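LysR family transcriptional regulator (Vibrio vulnificus, PDB 5FHK) probably binds specific DNA sequences to regulate virulence genes; the part described here is its periplasmic-binding-protein-like regulatory domain. Local coordinates at residues M25-G28 with F29-Q32; Q48-P51 with T52-D55; T150-D154 with V155-E159; R195-I198 with D199-A203. One frame throughout, in Å; residues are numbered along the deposited sequence.

How the contacts relate
Contacts 1, 2 and 4 share the lobe that holds both chain ends, whereas contact 3 lies in the other lobe of this two-lobed, periplasmic-binding-protein-like domain. Contacts 1 and 4 touch: helices 18-32 and 192-204 pack together, their contact centres about 11 Å apart. Contact 2, a loop turn, has its centre about 19 Å from that of contact 4, and their nearest atoms are about 5 Å apart. Contact 3 stands about 25 to 29 Å, centre to centre, from the rest, yet its second segment reaches R20 on the helix that carries contact 1. No ligand marks a pocket; in relatives, effectors generally bind between the two lobes.

Contact 1 (M25-G28 with F29-Q32); sequences MLNG and FMSQ
N27 and M30 meet one turn apart on helix 18-32, and the polar bookkeeping of this turn begins with the asparagine amide. The two side chains run at a slant to each other, and the methyl carbon CE of M30 comes to 3.5 Å from OD1 of N27. CG of N27 lies beside its own backbone N (chi1 -75°), the setting in which OD1 comes near that methyl. The two ends of the amide fare differently: ND2 is bonded to OG of S141 of the second subunit, while OD1 is buried without a hydrogen-bond partner in the model. Four successive i to i+4 bonds satisfy the carbonyls of M25 to G28 and the N-H groups of F29 to Q32. F29 N to M25 O measures 2.9 Å, and M30 N to L26 O, at 3.0 Å, is the straightest, with 170° at the hydrogen. S31 N reaches N27 O at 3.0 Å, and Q32 N reaches G28 O at 3.1 Å with a more bent 139°. CG of M30 also lies 3.3 Å from L26 O. M30 O accepts a bond from NH2 of R130 of the second subunit, so the helix presents both a side-chain donor and a main-chain acceptor to the partner. On its inner side, within the unit of strand 9-14, helix 18-32 and strand 38-43, L26 packs on L40, and F29 and M30 on I38. M25 touches V201 of helix 192-204, and the F29 ring meets that of F197 there edge-to-face.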
loop_
_atom_site.group_PDB
_atom_site.type_symbol
_atom_site.label_atom_id
_atom_site.label_comp_id
_atom_site.label_asym_id
_atom_site.label_seq_id
_atom_site.Cartn_x
_atom_site.Cartn_y
_atom_site.Cartn_z
ATOM N N MET A 25 -9.655 -13.859 -1.829
ATOM C CA MET A 25 -9.715 -15.098 -1.065
ATOM C C MET A 25 -9.977 -14.823 0.404
ATOM O O MET A 25 -10.814 -15.486 1.033
ATOM C CB MET A 25 -8.395 -15.836 -1.221
ATOM C CG MET A 25 -8.387 -17.278 -0.797
ATOM S SD MET A 25 -6.984 -18.026 -1.719
ATOM C CE MET A 25 -5.721 -16.762 -1.565
ATOM N N LEU A 26 -9.260 -13.850 0.974
ATOM C CA LEU A 26 -9.411 -13.566 2.401
ATOM C C LEU A 26 -10.796 -13.036 2.717
ATOM O O LEU A 26 -11.351 -13.337 3.779
ATOM C CB LEU A 26 -8.355 -12.561 2.849
ATOM C CG LEU A 26 -6.997 -13.239 3.009
ATOM C CD1 LEU A 26 -5.904 -12.193 3.064
ATOM C CD2 LEU A 26 -7.014 -14.082 4.274
ATOM N N ASN A 27 -11.341 -12.189 1.851
ATOM C CA ASN A 27 -12.676 -11.657 2.131
ATOM C C ASN A 27 -13.725 -12.758 2.006
ATOM O O ASN A 27 -14.665 -12.826 2.809
ATOM C CB ASN A 27 -12.992 -10.469 1.195
ATOM C CG ASN A 27 -12.267 -9.184 1.581
ATOM O OD1 ASN A 27 -11.960 -8.963 2.766
ATOM N ND2 ASN A 27 -12.002 -8.304 0.580
ATOM N N GLY A 28 -13.538 -13.685 1.068
ATOM C CA GLY A 28 -14.468 -14.800 0.964
ATOM C C GLY A 28 -14.386 -15.724 2.160
ATOM O O GLY A 28 -15.398 -16.264 2.608
ATOM N N PHE A 29 -13.188 -15.898 2.717
ATOM C CA PHE A 29 -13.066 -16.767 3.871
ATOM C C PHE A 29 -13.734 -16.143 5.085
ATOM O O PHE A 29 -14.492 -16.809 5.804
ATOM C CB PHE A 29 -11.597 -17.061 4.145
ATOM C CG PHE A 29 -11.361 -17.759 5.449
ATOM C CD1 PHE A 29 -11.520 -19.121 5.550
ATOM C CD2 PHE A 29 -11.047 -17.040 6.587
ATOM C CE1 PHE A 29 -11.311 -19.752 6.742
ATOM C CE2 PHE A 29 -10.836 -17.672 7.799
ATOM C CZ PHE A 29 -10.966 -19.027 7.879
ATOM N N MET A 30 -13.443 -14.864 5.337
ATOM C CA MET A 30 -14.020 -14.177 6.487
ATOM C C MET A 30 -15.529 -14.153 6.385
ATOM O O MET A 30 -16.238 -14.184 7.400
ATOM C CB MET A 30 -13.487 -12.746 6.567
ATOM C CG MET A 30 -12.016 -12.664 6.992
ATOM S SD MET A 30 -11.515 -10.995 7.444
ATOM C CE MET A 30 -11.057 -10.299 5.865
ATOM N N SER A 31 -16.016 -14.013 5.162
ATOM C CA SER A 31 -17.430 -14.052 4.884
ATOM C C SER A 31 -18.028 -15.383 5.314
ATOM O O SER A 31 -19.108 -15.417 5.905
ATOM C CB SER A 31 -17.626 -13.807 3.392
ATOM O OG SER A 31 -18.854 -13.225 3.143
ATOM N N GLN A 32 -17.311 -16.491 5.070
ATOM C CA GLN A 32 -17.846 -17.811 5.367
ATOM C C GLN A 32 -17.691 -18.184 6.840
ATOM O O GLN A 32 -18.472 -18.999 7.348
ATOM C CB GLN A 32 -17.157 -18.851 4.469
ATOM C CG GLN A 32 -17.820 -20.230 4.401
ATOM C CD GLN A 32 -17.139 -21.148 3.391
ATOM O OE1 GLN A 32 -16.860 -20.751 2.251
ATOM N NE2 GLN A 32 -16.846 -22.377 3.813
#

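Contact 2 (Q48-P51 with T52-D55); sequences QLDP and TEWD
D50 and T52 face each other at the start of a short 3-10 turn in the loop between strands 38-43 and 56-60, and D50 buries the largest surface here. Its carboxylate takes the T52 hydroxyl between its two oxygens: OG1 of T52 is 3.1 Å from OD2 and 3.2 Å from OD1 of D50, both weak bonds, the one proton not settled between them. The chi1 of T52, 73°, sets OG1 between its backbone N and carbonyl carbon, swung back toward D50. A further weak bond, T52 N to D50 OD1 at 3.4 Å, has the i to i+2 form of an Asx turn. D50 also lends its carbonyl: E53 N bonds to D50 O at 2.8 Å, standing 38° above the carbonyl plane. W54 N then bonds to P51 O at 3.1 Å. W54, another large contributor, brings the edge of its indole to D50 O, which lies near the ring plane, 3.3 Å from CD1. L49 crosses the indole at about a right angle, its CD2 3.5 Å from NE1 of W54, a nitrogen buried with no partner in the model. K10 makes a cation-pi contact with the ring, and S12 of strand 9-14 and T41 of strand 38-43 touch it. OE2 of E53 lies 3.6 Å from OD2 of D50, the carboxylate planes nearly perpendicular; two like charges this close would probably raise the proton affinity of one or both groups.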
loop_
_atom_site.group_PDB
_atom_site.type_symbol
_atom_site.label_atom_id
_atom_site.label_comp_id
_atom_site.label_asym_id
_atom_site.label_seq_id
_atom_site.Cartn_x
_atom_site.Cartn_y
_atom_site.Cartn_z
ATOM N N GLN A 48 13.326 -13.731 6.574
ATOM C CA GLN A 48 13.609 -13.301 7.934
ATOM C C GLN A 48 12.475 -13.605 8.915
ATOM O O GLN A 48 12.596 -13.293 10.109
ATOM C CB GLN A 48 13.925 -11.806 7.951
ATOM C CG GLN A 48 15.402 -11.529 7.758
ATOM C CD GLN A 48 16.244 -12.391 8.680
ATOM O OE1 GLN A 48 16.955 -13.287 8.226
ATOM N NE2 GLN A 48 16.153 -12.135 9.985
ATOM N N LEU A 49 11.396 -14.231 8.463
ATOM C CA LEU A 49 10.356 -14.596 9.411
ATOM C C LEU A 49 10.707 -15.880 10.151
ATOM O O LEU A 49 11.376 -16.772 9.624
ATOM C CB LEU A 49 9.005 -14.768 8.721
ATOM C CG LEU A 49 8.458 -13.572 7.963
ATOM C CD1 LEU A 49 7.392 -14.065 6.938
ATOM C CD2 LEU A 49 7.890 -12.549 8.938
ATOM N N ASP A 50 10.198 -15.976 11.379
ATOM C CA ASP A 50 10.320 -17.187 12.177
ATOM C C ASP A 50 9.043 -18.010 12.015
ATOM O O ASP A 50 7.989 -17.597 12.522
ATOM C CB ASP A 50 10.558 -16.822 13.639
ATOM C CG ASP A 50 10.525 -18.016 14.556
ATOM O OD1 ASP A 50 10.554 -19.166 14.052
ATOM O OD2 ASP A 50 10.474 -17.792 15.789
ATOM N N PRO A 51 9.088 -19.183 11.355
ATOM C CA PRO A 51 7.844 -19.933 11.070
ATOM C C PRO A 51 6.946 -20.157 12.268
ATOM O O PRO A 51 5.722 -20.079 12.136
ATOM C CB PRO A 51 8.360 -21.270 10.527
ATOM C CG PRO A 51 9.707 -20.958 9.986
ATOM C CD PRO A 51 10.281 -19.901 10.878
ATOM N N THR A 52 7.515 -20.448 13.436
ATOM C CA THR A 52 6.727 -20.699 14.640
ATOM C C THR A 52 5.940 -19.474 15.101
ATOM O O THR A 52 5.029 -19.609 15.925
ATOM C CB THR A 52 7.655 -21.182 15.768
ATOM O OG1 THR A 52 8.434 -20.076 16.248
ATOM C CG2 THR A 52 8.603 -22.268 15.268
ATOM N N GLU A 53 6.257 -18.297 14.589
ATOM C CA GLU A 53 5.575 -17.060 14.926
ATOM C C GLU A 53 4.303 -16.841 14.112
ATOM O O GLU A 53 3.625 -15.828 14.316
ATOM C CB GLU A 53 6.530 -15.886 14.693
ATOM C CG GLU A 53 6.536 -14.793 15.725
ATOM C CD GLU A 53 7.879 -14.058 15.746
ATOM O OE1 GLU A 53 7.966 -12.932 15.213
ATOM O OE2 GLU A 53 8.853 -14.615 16.293
ATOM N N TRP A 54 3.968 -17.748 13.192
ATOM C CA TRP A 54 2.939 -17.476 12.200
ATOM C C TRP A 54 2.088 -18.720 11.986
ATOM O O TRP A 54 2.587 -19.851 12.010
ATOM C CB TRP A 54 3.565 -17.002 10.873
ATOM C CG TRP A 54 4.354 -15.729 11.022
ATOM C CD1 TRP A 54 5.702 -15.619 11.247
ATOM C CD2 TRP A 54 3.841 -14.391 11.000
ATOM N NE1 TRP A 54 6.057 -14.299 11.346
ATOM C CE2 TRP A 54 4.934 -13.522 11.210
ATOM C CE3 TRP A 54 2.560 -13.842 10.818
ATOM C CZ2 TRP A 54 4.793 -12.132 11.238
ATOM C CZ3 TRP A 54 2.421 -12.472 10.851
ATOM C CH2 TRP A 54 3.532 -11.629 11.063
ATOM N N ASP A 55 0.788 -18.508 11.809
ATOM C CA ASP A 55 -0.079 -19.622 11.459
ATOM C C ASP A 55 0.104 -20.007 9.993
ATOM O O ASP A 55 0.274 -21.185 9.666
ATOM C CB ASP A 55 -1.527 -19.252 11.785
ATOM C CG ASP A 55 -1.770 -19.163 13.300
ATOM O OD1 ASP A 55 -1.411 -20.129 13.994
ATOM O OD2 ASP A 55 -2.306 -18.138 13.802
#

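Contact 3 (T150-D154 with V155-E159); sequences TLMPD and VMIKE
Two consecutive i to i+3 turns carry the chain from strand 149-153 toward helix 158-163: M156 N bonds to P153 O at 2.8 Å, and I157 N to D154 O at 3.0 Å with the donor 56° above the carbonyl plane. M152 and M156 cross at about a right angle, SD of M152 lying 3.7 Å from CE of M156. The ring of P153 runs alongside M156, its CD 4.1 Å from SD. I157 completes the apolar cluster: its CD1 lies 3.7 Å from CB of M152, and its CG2 is as close to CG of M152. This strand-to-helix turn belongs to one of the two alpha/beta lobes of a periplasmic-binding-protein-like domain, where strand 149-153 pairs with strands 68-82 and 104-107, and I157 is the N-cap position of the following helix. With chi1 at 56°, the D154 carboxylate folds back over its own peptide, bringing OD1 of D154 to 2.6 Å from V155 N, a weak bond of doubtful strength with only 119° at the hydrogen. That oxygen also receives a weak bond from K77 N. V155 O and the E159 carboxylate both bind R20 on helix 18-32.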
loop_
_atom_site.group_PDB
_atom_site.type_symbol
_atom_site.label_atom_id
_atom_site.label_comp_id
_atom_site.label_asym_id
_atom_site.label_seq_id
_atom_site.Cartn_x
_atom_site.Cartn_y
_atom_site.Cartn_z
ATOM N N THR A 150 8.619 1.939 -16.026
ATOM C CA THR A 150 8.779 1.169 -14.800
ATOM C C THR A 150 8.701 -0.321 -15.093
ATOM O O THR A 150 8.278 -0.759 -16.162
ATOM C CB THR A 150 7.708 1.511 -13.758
ATOM O OG1 THR A 150 7.919 0.679 -12.615
ATOM C CG2 THR A 150 6.314 1.224 -14.330
ATOM N N LEU A 151 9.113 -1.103 -14.109
ATOM C CA LEU A 151 8.955 -2.547 -14.141
ATOM C C LEU A 151 7.971 -2.924 -13.044
ATOM O O LEU A 151 8.124 -2.508 -11.892
ATOM C CB LEU A 151 10.280 -3.260 -13.935
ATOM C CG LEU A 151 10.113 -4.779 -13.908
ATOM C CD1 LEU A 151 9.951 -5.254 -15.317
ATOM C CD2 LEU A 151 11.344 -5.452 -13.285
ATOM N N MET A 152 6.965 -3.707 -13.405
ATOM C CA MET A 152 5.820 -3.823 -12.533
ATOM C C MET A 152 5.266 -5.237 -12.631
ATOM O O MET A 152 5.227 -5.804 -13.740
ATOM C CB MET A 152 4.764 -2.793 -12.940
ATOM C CG MET A 152 3.567 -2.665 -12.049
ATOM S SD MET A 152 3.886 -1.709 -10.568
ATOM C CE MET A 152 4.635 -0.238 -11.243
ATOM N N PRO A 153 4.845 -5.834 -11.513
ATOM C CA PRO A 153 4.215 -7.160 -11.582
ATOM C C PRO A 153 2.937 -7.101 -12.404
ATOM O O PRO A 153 2.044 -6.294 -12.122
ATOM C CB PRO A 153 3.920 -7.502 -10.112
ATOM C CG PRO A 153 4.724 -6.537 -9.292
ATOM C CD PRO A 153 4.816 -5.286 -10.149
ATOM N N ASP A 154 2.835 -7.998 -13.396
ATOM C CA ASP A 154 1.755 -7.921 -14.388
ATOM C C ASP A 154 0.369 -7.923 -13.751
ATOM O O ASP A 154 -0.527 -7.206 -14.219
ATOM C CB ASP A 154 1.863 -9.066 -15.406
ATOM C CG ASP A 154 1.867 -10.449 -14.756
ATOM O OD1 ASP A 154 1.755 -10.548 -13.509
ATOM O OD2 ASP A 154 1.991 -11.446 -15.509
ATOM N N VAL A 155 0.171 -8.704 -12.681
ATOM C CA VAL A 155 -1.134 -8.748 -12.013
ATOM C C VAL A 155 -1.577 -7.369 -11.525
ATOM O O VAL A 155 -2.778 -7.097 -11.428
ATOM C CB VAL A 155 -1.115 -9.769 -10.858
ATOM C CG1 VAL A 155 -0.268 -9.267 -9.693
ATOM C CG2 VAL A 155 -2.532 -10.075 -10.403
ATOM N N MET A 156 -0.639 -6.474 -11.218
ATOM C CA MET A 156 -1.025 -5.163 -10.707
ATOM C C MET A 156 -1.475 -4.187 -11.800
ATOM O O MET A 156 -2.059 -3.144 -11.475
ATOM C CB MET A 156 0.135 -4.534 -9.934
ATOM C CG MET A 156 0.360 -5.053 -8.496
ATOM S SD MET A 156 1.757 -4.145 -7.713
ATOM C CE MET A 156 1.276 -2.422 -7.987
ATOM N N ILE A 157 -1.221 -4.483 -13.072
ATOM C CA ILE A 157 -1.487 -3.513 -14.124
ATOM C C ILE A 157 -2.214 -4.127 -15.315
ATOM O O ILE A 157 -2.249 -3.527 -16.397
ATOM C CB ILE A 157 -0.176 -2.854 -14.587
ATOM C CG1 ILE A 157 0.890 -3.911 -14.831
ATOM C CG2 ILE A 157 0.286 -1.811 -13.573
ATOM C CD1 ILE A 157 2.149 -3.377 -15.456
ATOM N N LYS A 158 -2.820 -5.307 -15.125
ATOM C CA LYS A 158 -3.427 -5.985 -16.267
ATOM C C LYS A 158 -4.650 -5.233 -16.783
ATOM O O LYS A 158 -4.858 -5.157 -17.998
ATOM C CB LYS A 158 -3.774 -7.434 -15.928
ATOM C CG LYS A 158 -4.938 -7.661 -14.995
ATOM C CD LYS A 158 -5.163 -9.183 -14.849
ATOM C CE LYS A 158 -3.802 -9.899 -14.674
ATOM N NZ LYS A 158 -3.872 -11.151 -13.859
ATOM N N GLU A 159 -5.455 -4.647 -15.889
ATOM C CA GLU A 159 -6.560 -3.806 -16.351
ATOM C C GLU A 159 -6.043 -2.571 -17.090
ATOM O O GLU A 159 -6.625 -2.163 -18.103
ATOM C CB GLU A 159 -7.481 -3.426 -15.182
ATOM C CG GLU A 159 -7.089 -2.212 -14.352
ATOM C CD GLU A 159 -6.419 -2.582 -13.015
ATOM O OE1 GLU A 159 -5.653 -3.579 -12.961
ATOM O OE2 GLU A 159 -6.644 -1.859 -12.018
#

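Contact 4 (R195-I198 with D199-A203); sequences RLFI and DYVIA
R195 and D199 face each other across one turn of helix 192-204, and the aspartate can be followed outward. Its CB rests 3.7 Å from R195 O, the carbonyl that also receives the D199 backbone N-H. CG stays about as near to that oxygen. At the tip, OD1 makes no close contact across the turn, its nearest approach being I198 C at 4.1 Å, whereas OD2 reaches NH1 of R195 at 3.4 Å. This is a long salt bridge, in which OD2 lies at the edge of the guanidinium and near its plane, although the two flat groups are turned 52° apart. The pair is exposed, so the bridge is probably modest in strength. On the buried side of the helix, V201 sets a methyl over one face of the F197 ring, offset toward the rim near CZ, a CH-pi contact with CG2 of V201 4.0 Å from the ring centroid and 18° off its normal. The same CG2 lies 3.3 Å from F197 O. Its place follows from chi1, 177°, which puts CG2 beside the backbone N and opposite the carbonyl carbon. Farther round, I198 and I202 run side by side, CG2 of I198 3.9 Å from CD1 of I202. The backbone bonds are regular i to i+4, V201 N to F197 O being 3.0 Å long. Inward, F197 packs on I9 and I11 of strand 9-14 and on F58 of strand 56-60. I198 reaches V56 and Y184, V201 and I202 touch M182 of strand 178-185, and Y200 lies against Q32 of helix 18-32.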
loop_
_atom_site.group_PDB
_atom_site.type_symbol
_atom_site.label_atom_id
_atom_site.label_comp_id
_atom_site.label_asym_id
_atom_site.label_seq_id
_atom_site.Cartn_x
_atom_site.Cartn_y
_atom_site.Cartn_z
ATOM N N ARG A 195 -6.662 -24.745 10.323
ATOM C CA ARG A 195 -6.947 -25.809 9.377
ATOM C C ARG A 195 -8.095 -25.434 8.447
ATOM O O ARG A 195 -8.041 -25.695 7.240
ATOM C CB ARG A 195 -7.251 -27.079 10.174
ATOM C CG ARG A 195 -8.028 -28.139 9.451
ATOM C CD ARG A 195 -8.455 -29.262 10.422
ATOM N NE ARG A 195 -9.845 -29.129 10.840
ATOM C CZ ARG A 195 -10.869 -29.018 9.997
ATOM N NH1 ARG A 195 -10.672 -29.011 8.681
ATOM N NH2 ARG A 195 -12.094 -28.912 10.474
ATOM N N LEU A 196 -9.143 -24.810 8.985
ATOM C CA LEU A 196 -10.249 -24.420 8.125
ATOM C C LEU A 196 -9.785 -23.400 7.101
ATOM O O LEU A 196 -10.200 -23.438 5.933
ATOM C CB LEU A 196 -11.398 -23.890 8.971
ATOM C CG LEU A 196 -12.257 -25.066 9.447
ATOM C CD1 LEU A 196 -13.320 -24.615 10.414
ATOM C CD2 LEU A 196 -12.910 -25.771 8.253
ATOM N N PHE A 197 -8.872 -22.522 7.506
ATOM C CA PHE A 197 -8.383 -21.503 6.590
ATOM C C PHE A 197 -7.618 -22.145 5.446
ATOM O O PHE A 197 -7.881 -21.865 4.274
ATOM C CB PHE A 197 -7.509 -20.501 7.347
ATOM C CG PHE A 197 -6.899 -19.472 6.476
ATOM C CD1 PHE A 197 -7.670 -18.470 5.928
ATOM C CD2 PHE A 197 -5.548 -19.515 6.172
ATOM C CE1 PHE A 197 -7.085 -17.521 5.101
ATOM C CE2 PHE A 197 -4.979 -18.590 5.358
ATOM C CZ PHE A 197 -5.730 -17.589 4.825
ATOM N N ILE A 198 -6.728 -23.078 5.776
ATOM C CA ILE A 198 -5.872 -23.689 4.767
ATOM C C ILE A 198 -6.697 -24.463 3.752
ATOM O O ILE A 198 -6.365 -24.503 2.563
ATOM C CB ILE A 198 -4.833 -24.590 5.457
ATOM C CG1 ILE A 198 -3.712 -23.727 6.044
ATOM C CG2 ILE A 198 -4.297 -25.613 4.500
ATOM C CD1 ILE A 198 -2.974 -24.387 7.210
ATOM N N ASP A 199 -7.753 -25.138 4.209
ATOM C CA ASP A 199 -8.598 -25.864 3.276
ATOM C C ASP A 199 -9.381 -24.908 2.392
ATOM O O ASP A 199 -9.598 -25.193 1.210
ATOM C CB ASP A 199 -9.559 -26.789 4.031
ATOM C CG ASP A 199 -8.867 -28.041 4.575
ATOM O OD1 ASP A 199 -7.750 -28.397 4.097
ATOM O OD2 ASP A 199 -9.456 -28.675 5.484
ATOM N N TYR A 200 -9.857 -23.792 2.954
ATOM C CA TYR A 200 -10.518 -22.791 2.120
ATOM C C TYR A 200 -9.602 -22.359 0.979
ATOM O O TYR A 200 -10.016 -22.332 -0.185
ATOM C CB TYR A 200 -10.943 -21.585 2.955
ATOM C CG TYR A 200 -11.799 -20.611 2.166
ATOM C CD1 TYR A 200 -13.187 -20.786 2.056
ATOM C CD2 TYR A 200 -11.222 -19.541 1.504
ATOM C CE1 TYR A 200 -13.965 -19.893 1.320
ATOM C CE2 TYR A 200 -11.982 -18.658 0.795
ATOM C CZ TYR A 200 -13.345 -18.833 0.701
ATOM O OH TYR A 200 -14.040 -17.918 -0.032
ATOM N N VAL A 201 -8.335 -22.067 1.304
ATOM C CA VAL A 201 -7.366 -21.599 0.310
ATOM C C VAL A 201 -7.180 -22.647 -0.773
ATOM O O VAL A 201 -7.262 -22.346 -1.968
ATOM C CB VAL A 201 -6.024 -21.241 0.984
ATOM C CG1 VAL A 201 -4.973 -20.825 -0.050
ATOM C CG2 VAL A 201 -6.195 -20.118 1.985
ATOM N N ILE A 202 -6.976 -23.905 -0.376
ATOM C CA ILE A 202 -6.783 -24.938 -1.387
ATOM C C ILE A 202 -8.046 -25.103 -2.224
ATOM O O ILE A 202 -7.988 -25.160 -3.457
ATOM C CB ILE A 202 -6.339 -26.259 -0.745
ATOM C CG1 ILE A 202 -4.940 -26.092 -0.138
ATOM C CG2 ILE A 202 -6.319 -27.356 -1.787
ATOM C CD1 ILE A 202 -4.616 -27.128 0.961
ATOM N N ALA A 203 -9.210 -25.144 -1.572
ATOM C CA ALA A 203 -10.451 -25.286 -2.318
ATOM C C ALA A 203 -10.783 -24.039 -3.121
ATOM O O ALA A 203 -11.553 -24.123 -4.077
ATOM C CB ALA A 203 -11.605 -25.643 -1.377
#